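Side-chain contacts in flagellar protein FliL (Vibrio alginolyticus, PDB 6AHP), which assists the function of the bacterial flagellar motor as a stomatin-like protein, represented here by its periplasmic core fragment: residues S63-V66 and D67-R70; V102-T105 and D106-I109. All blocks are in the same frame, centred on the assembly; numbering follows the deposited sequence.

Contact 1 comes first along the chain, where helix 50-62 gives way to the short helix 66-70; contact 2 follows beyond the long helix 72-94, on the last strand, 101-109. Their centres lie about 14 Å apart, yet the two meet through Leu69: its CB is 3.4 Å from CD1 of Ile109, and its CD2 packs on CE1 of Phe107. Helix 72-94 is shared as well, since Leu78 touches Leu69 and Phe107 alike. The short helix is thereby seated on an outermost strand, within this chain, of the antiparallel sheet, joining helical layer and sheet within the FliL domain, a family of the SPFH clan, which also includes the stomatins.

Contact 1 (S63-V66 and D67-R70); sequences SATV and DQLR
Polar contacts start at Thr65, the N-cap residue of the short helix 66-70, whose OG1 accepts from the backbone N of Gln68. This capping bond is modelled as very short, and because OG1 also sits too close to a neighbouring atom its exact place is doubtful. The hydroxyl is turned in toward the helix start by a chi1 of 79°, which tucks OG1 over the residue's own backbone, flanked by N and C, while CG2 lies beside the N. Two weak backbone bonds follow: Leu69 N to Thr65 O at 3.4 Å, bent to 136°, and Arg70 N to Val66 O at 3.3 Å. Arg70 N also donates weakly to Asp67 O. Together these bonds describe a single, loosely bonded helical turn with a threonine N-cap, inserted between helix 50-62 and helix 72-94.

Van der Waals contacts set aliphatic carbons against the backbone of Thr65 and Val66. Leu69 folds back alongside these first residues: its CD1 lies 3.7 Å from Val66 CA, and its CG lies 3.2 Å from Thr65 O. Across the turn, the aliphatic CG of Arg70 comes within 3.6 Å of Val66 O. The side chain of Gln68 runs roughly perpendicular to that of Thr65 and stays extended beyond CG, with chi2 at 172°.

Outward, Ala64, Gln68 and Leu69 all rest on Leu78 of helix 72-94, whereas Val66 and Leu69 reach Val20 of strand 7-21. Asp67 OD1 makes a weak hydrogen bond to Ser24 OG, tying the turn to the loop between the first two strands.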
# COMPACT_ATOMS: atom_id res chain seq x y z
N SER A 63 8.58 -4.39 5.19
CA SER A 63 9.62 -4.12 6.17
C SER A 63 9.71 -5.20 7.24
O SER A 63 10.09 -4.90 8.37
CB SER A 63 9.39 -2.76 6.82
OG SER A 63 8.41 -2.87 7.84
N ALA A 64 9.36 -6.43 6.93
CA ALA A 64 9.58 -7.54 7.84
C ALA A 64 10.77 -8.38 7.38
O ALA A 64 11.06 -8.45 6.18
CB ALA A 64 8.33 -8.42 7.93
N THR A 65 11.47 -9.01 8.33
CA THR A 65 12.65 -9.86 8.30
C THR A 65 12.28 -11.32 8.03
O THR A 65 11.18 -11.77 8.34
CB THR A 65 13.42 -9.81 9.63
OG1 THR A 65 12.77 -10.65 10.59
CG2 THR A 65 13.51 -8.38 10.14
N VAL A 66 13.06 -12.11 7.29
CA VAL A 66 12.82 -13.55 7.26
C VAL A 66 13.03 -14.17 8.64
O VAL A 66 12.42 -15.20 8.95
CB VAL A 66 13.70 -14.23 6.18
CG1 VAL A 66 15.17 -14.12 6.53
CG2 VAL A 66 13.28 -15.69 5.96
N ASP A 67 13.85 -13.55 9.49
CA ASP A 67 14.01 -14.09 10.84
C ASP A 67 12.75 -13.83 11.68
O ASP A 67 12.32 -14.71 12.44
CB ASP A 67 15.27 -13.52 11.52
CG ASP A 67 16.54 -14.37 11.25
OD1 ASP A 67 16.45 -15.62 11.25
OD2 ASP A 67 17.63 -13.80 11.03
N GLN A 68 12.12 -12.68 11.53
CA GLN A 68 10.85 -12.41 12.25
C GLN A 68 9.62 -13.21 11.78
O GLN A 68 8.61 -13.24 12.46
CB GLN A 68 10.53 -10.88 12.36
CG GLN A 68 9.10 -10.51 12.80
CD GLN A 68 8.82 -9.06 13.10
OE1 GLN A 68 8.43 -8.75 14.20
NE2 GLN A 68 8.91 -8.20 12.10
N LEU A 69 9.68 -13.80 10.61
CA LEU A 69 8.63 -14.67 10.17
C LEU A 69 8.86 -16.02 10.79
O LEU A 69 7.93 -16.74 11.11
CB LEU A 69 8.68 -14.78 8.70
CG LEU A 69 8.45 -13.42 8.13
CD1 LEU A 69 9.12 -13.34 6.80
CD2 LEU A 69 7.00 -13.13 8.03
N ARG A 70 10.09 -16.39 11.02
CA ARG A 70 10.27 -17.74 11.56
C ARG A 70 10.04 -17.82 13.06
O ARG A 70 9.89 -18.93 13.60
CB ARG A 70 11.68 -18.25 11.23
CG ARG A 70 11.87 -18.70 9.79
CD ARG A 70 12.48 -20.09 9.72
NE ARG A 70 12.90 -20.45 8.36
CZ ARG A 70 13.10 -21.69 7.93
NH1 ARG A 70 13.48 -21.90 6.68
NH2 ARG A 70 12.90 -22.72 8.74

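Contact 2 (V102-T105 and D106-I109); sequences VLFT and DFVI
Phe104 and Phe107 run out next to each other in a common direction, one ring on each flank of the corner at Thr105. The closest approach is through CD2 of Phe104, which lies 3.5 Å from CE2 and 3.7 Å from CD2 of Phe107; CE2 of Phe104 follows, at 3.9 Å from the same Phe107 CE2. The ring planes are inclined at 64° with centroids 5.7 Å apart, an oblique pairing of aromatic groups. Different first torsions bring them together: Phe104 holds CG beside its backbone N, at chi1 -58°, whereas Phe107 swings CG anti to its N, at -152°.

Between the two phenylalanines, Thr105 and Asp106 present their polar groups to solvent. A water bridges them, 2.8 Å from Thr105 OG1 and donating to Asp106 OD1, although this second leg is implausibly short as modelled and its length doubtful. OD1 is also built tightly against the carbonyl group of Thr105, so its exact place is uncertain.

The backbone behind these groups forms a classic beta bulge, in which Thr105 and Asp106 both pair with Lys32 of strand 26-38 through backbone hydrogen bonds. The bulge coincides with the corner at Thr105 and is consistent with Phe104 and Phe107, three positions apart, emerging on the same side.

On that side, Phe104 packs on Arg79 and Ala82 of helix 72-94, and Phe107 on Leu78 of that helix and Leu69 of helix 66-70; Leu103 and Val108 continue the antiparallel pairing with strand 26-38 through Gln34 and Gln30.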
# COMPACT_ATOMS: atom_id res chain seq x y z
N VAL A 102 -6.67 -6.66 12.08
CA VAL A 102 -6.63 -7.46 10.86
C VAL A 102 -6.37 -8.91 11.28
O VAL A 102 -5.73 -9.19 12.30
CB VAL A 102 -5.57 -6.94 9.84
CG1 VAL A 102 -4.25 -6.79 10.45
CG2 VAL A 102 -5.47 -7.86 8.62
N LEU A 103 -6.92 -9.82 10.50
CA LEU A 103 -6.87 -11.26 10.74
C LEU A 103 -6.08 -11.88 9.60
O LEU A 103 -6.31 -11.54 8.44
CB LEU A 103 -8.30 -11.85 10.76
CG LEU A 103 -9.33 -11.31 11.74
CD1 LEU A 103 -10.69 -12.02 11.56
CD2 LEU A 103 -8.81 -11.50 13.14
N PHE A 104 -5.14 -12.77 9.94
CA PHE A 104 -4.41 -13.57 8.97
C PHE A 104 -5.02 -14.98 9.01
O PHE A 104 -4.91 -15.68 10.01
CB PHE A 104 -2.91 -13.62 9.28
CG PHE A 104 -2.22 -12.25 9.34
CD1 PHE A 104 -2.83 -11.12 8.84
CD2 PHE A 104 -0.93 -12.14 9.85
CE1 PHE A 104 -2.19 -9.88 8.88
CE2 PHE A 104 -0.27 -10.89 9.90
CZ PHE A 104 -0.90 -9.76 9.43
N THR A 105 -5.64 -15.35 7.92
CA THR A 105 -6.24 -16.65 7.74
C THR A 105 -5.28 -17.66 7.10
O THR A 105 -5.43 -18.78 7.36
CB THR A 105 -7.57 -16.65 6.99
OG1 THR A 105 -7.41 -16.10 5.71
CG2 THR A 105 -8.59 -15.87 7.73
N ASP A 106 -4.30 -17.19 6.29
CA ASP A 106 -3.23 -18.01 5.73
C ASP A 106 -1.92 -17.27 5.90
O ASP A 106 -1.86 -16.09 5.70
CB ASP A 106 -3.42 -18.31 4.28
CG ASP A 106 -4.82 -18.87 3.97
OD1 ASP A 106 -5.69 -18.89 4.84
OD2 ASP A 106 -5.07 -19.27 2.81
N PHE A 107 -0.90 -18.00 6.29
CA PHE A 107 0.41 -17.44 6.48
C PHE A 107 1.43 -18.47 6.12
O PHE A 107 1.66 -19.37 6.86
CB PHE A 107 0.57 -17.14 7.93
CG PHE A 107 1.49 -16.03 8.22
CD1 PHE A 107 2.73 -15.98 7.66
CD2 PHE A 107 1.14 -15.06 9.11
CE1 PHE A 107 3.58 -14.96 7.95
CE2 PHE A 107 1.98 -14.05 9.40
CZ PHE A 107 3.20 -14.01 8.82
N VAL A 108 2.09 -18.32 5.00
CA VAL A 108 3.05 -19.30 4.59
C VAL A 108 4.34 -18.78 4.00
O VAL A 108 4.34 -17.89 3.21
CB VAL A 108 2.41 -20.18 3.54
CG1 VAL A 108 1.02 -20.51 3.97
CG2 VAL A 108 2.35 -19.45 2.23
N ILE A 109 5.46 -19.35 4.37
CA ILE A 109 6.69 -18.89 3.82
C ILE A 109 7.14 -19.97 2.90
O ILE A 109 7.54 -21.00 3.33
CB ILE A 109 7.73 -18.71 4.90
CG1 ILE A 109 7.16 -17.90 6.01
CG2 ILE A 109 8.95 -18.04 4.37
CD1 ILE A 109 8.15 -17.68 7.09
O HOH W 1 -7.94 -18.37 4.21